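Local coordinates for protein putative transcriptional regulator (Clostridium difficile, PDB 3QI7) that is of unknown function but has a periplasmic-binding-protein-like fold, is a putative lipoprotein and may bind a small ligand such as a sugar, at residues A83-K86 against E87-A90; D307-L310 against P311-I315; L177-I180 against K181-C184. All coordinates share one frame; numbering follows the deposited sequence. Where two conformers were deposited one is given.

Contact 1: A83-K86 against E87-A90; sequences ADDK and EVQA
D85 accepts from the backbone of E87 through its side chain and from that of V88 through its carbonyl, so that an Asx turn and a type I beta turn start from the same residue. The Asx turn and the beta turn lie at the surface, where the loop after helix 72-80 enters strand 88-94, a parallel strand of the large sheet. E87 N reaches D85 OD1 at 3.0 Å, meeting the oxygen on its anti side and 19° out of the carboxylate plane. The bond closing the beta turn, V88 N to D85 O, is longer at 3.2 Å, and its donor stands well above the carbonyl plane. Aspartate suits the first position because its side chain is short and has CG anti to the backbone N (chi1 -173°), which sets the carboxylate beside the following peptides, within reach of E87 N. Its other oxygen, OD2, forms a salt bridge with K14 of strand 13-19, while R111 binds the carbonyl oxygen of D85, so both ends of the residue are tied to the surrounding fold. E87 brings a second carboxylate close, with OE1 4.5 Å from D85 OD1 and the two planes 17° apart; K14, which also makes a long, weak ion pair with E87, probably eases this like-charge approach. Packing completes the turn. V88, a branched apolar residue fit for the buried start of a strand, crosses the aspartate side chain at about a right angle. Its CG2 rests 3.7 Å from both CB and CG of D85.

Contact 2: D307-L310 against P311-I315; sequences DAFL and PSLAI
F309 packs on L313, and P311 on the carbonyl of D307, in a local contact between successive turns of helix 306-324, deep in the fold and interrupted by a proline. P311 has no N-H to give, so the ladder of backbone bonds misses a rung and the helix kinks there. In place of a donor, the ring puts CG 3.2 Å from D307 O, a buried oxygen that finds no polar partner in the model. Proline's CD also presses on the residue before it, at 3.3 Å from L310 CB, which is tighter than usual van der Waals contact. Beyond the gap the helical pattern resumes: S312 N bonds to A308 O at 3.2 Å, and the next rung, L313 N to F309 O, shortens to 2.8 Å. A third, A314 N to L310 O, continues the series. On the face turned to helix 334-345, F309 and L313 lie side by side and point the same way, both having CG anti to the backbone N (chi1 180° and 168°). L313 CB stands 4.1 Å above one face of the F309 ring, offset toward its rim, and L313 CD2 touches F309 CE2 at 3.8 Å. These large apolar groups suit a buried helix face: F309 also meets F345 there, while S312 and I315 face helix 26-42 and L310, L313 and A314 lie on L136 of strand 134-137.

Contact 3: L177-I180 against K181-C184; sequences LEMI and KETC
The selenium of M179, a residue present as selenomethionine, lies over one face of the E182 carboxylate, with SE 3.6 Å from E182 OE2. The pair sits on helix 171-186, the crossover helix of a beta-alpha-beta unit between strands 159-164 and 191-196. A second flat group, the peptide carbonyl of M179, is met by T183: T183 N and T183 OG1 reach M179 O tilted about 30° to opposite sides of the carbonyl plane. Each lies 2.9 Å from M179 O, so one acceptor serves both the ordinary helical bond and a side-chain bond. Threonine can do this because OG1 is beside its own backbone N (chi1 -58°), which folds the hydroxyl back toward the preceding turn. Ordinary i to i+4 bonds run alongside, such as C184 N to I180 O at 2.8 Å. The M179 chain is bent at chi2 and chi3, and this bend returns its end to the next turn, where SE also lies 3.7 Å from T183 OG1. A long, unbranched methionine chain can bend in this way to lie along the border with helix 140-153, where K145 touches both M179 and T183. E182 instead carries its charge on an extended chain at the exposed surface. On the inward side I180 and C184, apolar or nearly so, pack on F159 of strand 159-164, and I180 also meets F191; I180 CG2 and C184 SG are 4.0 Å apart.

Along the chain contact 1 comes first, then contact 3, then contact 2, each within one continuous segment. Contacts 1 and 2 adjoin the same large mixed sheet, their centres 20 Å apart and nearest atoms about 7 Å; helix 306-324, which holds contact 2, also touches Q89 and A90 of contact 1 through V322 and A318. Contact 3 is on helix 171-186, which packs on the three-stranded parallel sheet, its centre 45 Å from that of contact 1, across the chain's centre, and 28 Å from that of contact 2. Two sheets flanked by helices are consistent with the two-lobed plan of periplasmic binding proteins; the late helix 306-324 returns to the sheet begun near the N-terminus.

Contact 1: A83-K86 against E87-A90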
loop_
_atom_site.group_PDB
_atom_site.type_symbol
_atom_site.label_atom_id
_atom_site.label_comp_id
_atom_site.label_asym_id
_atom_site.label_seq_id
_atom_site.Cartn_x
_atom_site.Cartn_y
_atom_site.Cartn_z
ATOM N N ALA A 83 11.688 -19.250 14.839
ATOM C CA ALA A 83 13.100 -19.543 14.977
ATOM C C ALA A 83 13.384 -21.029 15.254
ATOM O O ALA A 83 14.493 -21.500 14.999
ATOM C CB ALA A 83 13.676 -18.697 16.085
ATOM N N ASP A 84 12.402 -21.765 15.774
ATOM C CA ASP A 84 12.626 -23.182 16.115
ATOM C C ASP A 84 12.535 -24.058 14.862
ATOM O O ASP A 84 13.046 -25.180 14.845
ATOM C CB ASP A 84 11.639 -23.680 17.187
ATOM C CG ASP A 84 11.718 -22.886 18.491
ATOM O OD1 ASP A 84 12.631 -22.051 18.651
ATOM O OD2 ASP A 84 10.851 -23.095 19.363
ATOM N N ASP A 85 11.888 -23.541 13.820
ATOM C CA ASP A 85 11.688 -24.283 12.587
ATOM C C ASP A 85 12.938 -24.088 11.734
ATOM O O ASP A 85 13.189 -22.994 11.210
ATOM C CB ASP A 85 10.417 -23.779 11.890
ATOM C CG ASP A 85 10.022 -24.601 10.670
ATOM O OD1 ASP A 85 10.906 -25.157 9.967
ATOM O OD2 ASP A 85 8.795 -24.658 10.394
ATOM N N LYS A 86 13.707 -25.165 11.602
ATOM C CA LYS A 86 14.979 -25.183 10.896
ATOM C C LYS A 86 14.870 -24.850 9.403
ATOM O O LYS A 86 15.862 -24.464 8.775
ATOM C CB LYS A 86 15.627 -26.563 11.094
ATOM C CG LYS A 86 16.980 -26.764 10.439
ATOM C CD LYS A 86 17.842 -27.740 11.263
ATOM C CE LYS A 86 18.931 -28.415 10.436
ATOM N NZ LYS A 86 19.530 -27.517 9.402
ATOM N N GLU A 87 13.673 -24.998 8.837
ATOM C CA GLU A 87 13.465 -24.760 7.413
ATOM C C GLU A 87 13.100 -23.298 7.092
ATOM O O GLU A 87 13.241 -22.875 5.946
ATOM C CB GLU A 87 12.371 -25.706 6.892
ATOM C CG GLU A 87 12.669 -27.184 7.183
ATOM C CD GLU A 87 11.771 -28.120 6.387
ATOM O OE1 GLU A 87 10.539 -27.945 6.448
ATOM O OE2 GLU A 87 12.300 -29.021 5.698
ATOM N N VAL A 88 12.629 -22.552 8.098
ATOM C CA VAL A 88 12.360 -21.117 7.970
ATOM C C VAL A 88 13.664 -20.364 7.746
ATOM O O VAL A 88 14.545 -20.322 8.628
ATOM C CB VAL A 88 11.601 -20.536 9.205
ATOM C CG1 VAL A 88 11.457 -18.985 9.110
ATOM C CG2 VAL A 88 10.216 -21.172 9.330
ATOM N N GLN A 89 13.779 -19.780 6.546
ATOM C CA GLN A 89 14.956 -19.037 6.143
ATOM C C GLN A 89 14.704 -17.536 5.920
ATOM O O GLN A 89 15.663 -16.778 5.747
ATOM C CB GLN A 89 15.555 -19.663 4.889
ATOM C CG GLN A 89 15.990 -21.105 5.068
ATOM C CD GLN A 89 17.150 -21.237 6.036
ATOM O OE1 GLN A 89 17.900 -20.285 6.230
ATOM N NE2 GLN A 89 17.297 -22.410 6.658
ATOM N N ALA A 90 13.438 -17.103 5.954
ATOM C CA ALA A 90 13.138 -15.683 5.920
ATOM C C ALA A 90 11.809 -15.415 6.620
ATOM O O ALA A 90 10.907 -16.272 6.626
ATOM C CB ALA A 90 13.115 -15.165 4.463
#

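Contact 2: D307-L310 against P311-I315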
loop_
_atom_site.group_PDB
_atom_site.type_symbol
_atom_site.label_atom_id
_atom_site.label_comp_id
_atom_site.label_asym_id
_atom_site.label_seq_id
_atom_site.Cartn_x
_atom_site.Cartn_y
_atom_site.Cartn_z
ATOM N N ASP A 307 -1.105 -2.333 -0.210
ATOM C CA ASP A 307 -1.358 -3.428 0.735
ATOM C C ASP A 307 -1.136 -4.812 0.122
ATOM O O ASP A 307 -0.877 -5.778 0.850
ATOM C CB ASP A 307 -2.805 -3.384 1.285
ATOM C CG ASP A 307 -3.008 -2.309 2.366
ATOM O OD1 ASP A 307 -2.035 -1.628 2.727
ATOM O OD2 ASP A 307 -4.154 -2.154 2.850
ATOM N N ALA A 308 -1.276 -4.921 -1.194
ATOM C CA ALA A 308 -0.937 -6.149 -1.922
ATOM C C ALA A 308 0.493 -6.171 -2.479
ATOM O O ALA A 308 1.194 -7.179 -2.397
ATOM C CB ALA A 308 -1.968 -6.420 -3.053
ATOM N N PHE A 309 0.937 -5.047 -3.021
ATOM C CA PHE A 309 2.273 -4.973 -3.588
ATOM C C PHE A 309 3.412 -5.205 -2.597
ATOM O O PHE A 309 4.317 -5.986 -2.898
ATOM C CB PHE A 309 2.471 -3.641 -4.357
ATOM C CG PHE A 309 3.821 -3.505 -4.959
ATOM C CD1 PHE A 309 4.154 -4.203 -6.109
ATOM C CD2 PHE A 309 4.807 -2.729 -4.322
ATOM C CE1 PHE A 309 5.442 -4.082 -6.674
ATOM C CE2 PHE A 309 6.080 -2.593 -4.865
ATOM C CZ PHE A 309 6.412 -3.294 -6.028
ATOM N N LEU A 310 3.409 -4.531 -1.448
ATOM C CA LEU A 310 4.553 -4.620 -0.542
ATOM C C LEU A 310 4.797 -6.067 -0.089
ATOM O O LEU A 310 5.923 -6.569 -0.214
ATOM C CB LEU A 310 4.436 -3.673 0.666
ATOM C CG LEU A 310 4.562 -2.185 0.327
ATOM C CD1 LEU A 310 4.013 -1.314 1.479
ATOM C CD2 LEU A 310 6.031 -1.810 -0.076
ATOM N N PRO A 311 3.764 -6.741 0.440
ATOM C CA PRO A 311 4.013 -8.136 0.852
ATOM C C PRO A 311 4.373 -9.074 -0.329
ATOM O O PRO A 311 5.232 -9.931 -0.174
ATOM C CB PRO A 311 2.697 -8.546 1.548
ATOM C CG PRO A 311 1.698 -7.634 1.004
ATOM C CD PRO A 311 2.395 -6.325 0.774
ATOM N N SER A 312 3.755 -8.902 -1.491
ATOM C CA SER A 312 4.113 -9.743 -2.641
ATOM C C SER A 312 5.548 -9.494 -3.110
ATOM O O SER A 312 6.254 -10.442 -3.447
ATOM C CB SER A 312 3.143 -9.551 -3.801
ATOM O OG SER A 312 3.352 -10.563 -4.766
ATOM N N LEU A 313 5.972 -8.231 -3.149
ATOM C CA LEU A 313 7.362 -7.901 -3.490
ATOM C C LEU A 313 8.313 -8.489 -2.454
ATOM O O LEU A 313 9.364 -9.047 -2.802
ATOM C CB LEU A 313 7.575 -6.376 -3.578
ATOM C CG LEU A 313 9.030 -5.880 -3.655
ATOM C CD1 LEU A 313 9.687 -6.419 -4.938
ATOM C CD2 LEU A 313 9.173 -4.346 -3.591
ATOM N N ALA A 314 7.976 -8.312 -1.176
ATOM C CA ALA A 314 8.830 -8.838 -0.074
ATOM C C ALA A 314 8.981 -10.357 -0.151
ATOM O O ALA A 314 10.090 -10.890 0.046
ATOM C CB ALA A 314 8.288 -8.405 1.321
ATOM N N ILE A 315 7.896 -11.060 -0.452
ATOM C CA ILE A 315 7.988 -12.533 -0.599
ATOM C C ILE A 315 8.940 -12.932 -1.762
ATOM O O ILE A 315 9.790 -13.809 -1.600
ATOM C CB ILE A 315 6.588 -13.161 -0.774
ATOM C CG1 ILE A 315 5.775 -12.978 0.519
ATOM C CG2 ILE A 315 6.695 -14.660 -1.144
ATOM C CD1 ILE A 315 4.293 -13.049 0.303
#

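Contact 3: L177-I180 against K181-C184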
loop_
_atom_site.group_PDB
_atom_site.type_symbol
_atom_site.label_atom_id
_atom_site.label_comp_id
_atom_site.label_asym_id
_atom_site.label_seq_id
_atom_site.Cartn_x
_atom_site.Cartn_y
_atom_site.Cartn_z
ATOM N N LEU A 177 -0.302 16.100 3.585
ATOM C CA LEU A 177 -0.918 17.411 3.365
ATOM C C LEU A 177 0.090 18.535 3.149
ATOM O O LEU A 177 -0.036 19.306 2.195
ATOM C CB LEU A 177 -1.856 17.747 4.528
ATOM C CG LEU A 177 -2.415 19.176 4.591
ATOM C CD1 LEU A 177 -3.161 19.528 3.353
ATOM C CD2 LEU A 177 -3.341 19.320 5.817
ATOM N N GLU A 178 1.074 18.638 4.053
ATOM C CA GLU A 178 2.127 19.647 3.973
ATOM C C GLU A 178 2.900 19.594 2.633
ATOM O O GLU A 178 3.176 20.638 2.019
ATOM C CB GLU A 178 3.094 19.535 5.187
ATOM C CG GLU A 178 4.450 20.283 5.079
ATOM C CD GLU A 178 5.306 20.233 6.380
ATOM O OE1 GLU A 178 5.611 19.124 6.872
ATOM O OE2 GLU A 178 5.680 21.309 6.915
HETATM N N MSE A 179 3.268 18.398 2.200
HETATM C CA MSE A 179 3.970 18.255 0.954
HETATM C C MSE A 179 3.045 18.461 -0.256
HETATM O O MSE A 179 3.500 18.996 -1.257
HETATM C CB MSE A 179 4.722 16.919 0.874
HETATM C CG MSE A 179 5.619 16.831 -0.335
HETATM SE SE MSE A 179 6.956 18.278 -0.414
HETATM C CE MSE A 179 8.021 17.747 1.128
ATOM N N ILE A 180 1.757 18.109 -0.176
ATOM C CA ILE A 180 0.861 18.461 -1.290
ATOM C C ILE A 180 0.821 19.977 -1.458
ATOM O O ILE A 180 0.900 20.478 -2.583
ATOM C CB ILE A 180 -0.579 17.941 -1.113
ATOM C CG1 ILE A 180 -0.600 16.432 -1.193
ATOM C CG2 ILE A 180 -1.531 18.498 -2.200
ATOM C CD1 ILE A 180 -1.869 15.798 -0.571
ATOM N N LYS A 181 0.713 20.701 -0.335
ATOM C CA LYS A 181 0.584 22.168 -0.354
ATOM C C LYS A 181 1.815 22.845 -0.931
ATOM O O LYS A 181 1.704 23.775 -1.736
ATOM C CB LYS A 181 0.330 22.712 1.069
ATOM C CG LYS A 181 -0.049 24.168 1.144
ATOM C CD LYS A 181 -0.346 24.595 2.604
ATOM C CE LYS A 181 -0.834 26.038 2.670
ATOM N NZ LYS A 181 -1.115 26.484 4.080
ATOM N N GLU A 182 2.977 22.370 -0.515
ATOM C CA GLU A 182 4.263 22.926 -0.939
ATOM C C GLU A 182 4.469 22.630 -2.414
ATOM O O GLU A 182 4.821 23.529 -3.221
ATOM C CB GLU A 182 5.360 22.299 -0.076
ATOM C CG GLU A 182 6.790 22.682 -0.341
ATOM C CD GLU A 182 7.728 21.926 0.615
ATOM O OE1 GLU A 182 7.421 21.898 1.833
ATOM O OE2 GLU A 182 8.737 21.334 0.150
ATOM N N THR A 183 4.207 21.385 -2.787
ATOM C CA THR A 183 4.352 20.998 -4.177
ATOM C C THR A 183 3.411 21.811 -5.074
ATOM O O THR A 183 3.862 22.356 -6.102
ATOM C CB THR A 183 4.191 19.482 -4.407
ATOM O OG1 THR A 183 5.151 18.753 -3.621
ATOM C CG2 THR A 183 4.426 19.147 -5.910
ATOM N N CYS A 184 2.129 21.893 -4.709
ATOM C CA CYS A 184 1.171 22.732 -5.439
ATOM C C CYS A 184 1.677 24.177 -5.620
ATOM O O CYS A 184 1.500 24.770 -6.676
ATOM C CB CYS A 184 -0.203 22.736 -4.753
ATOM S SG CYS A 184 -1.179 21.266 -5.006
#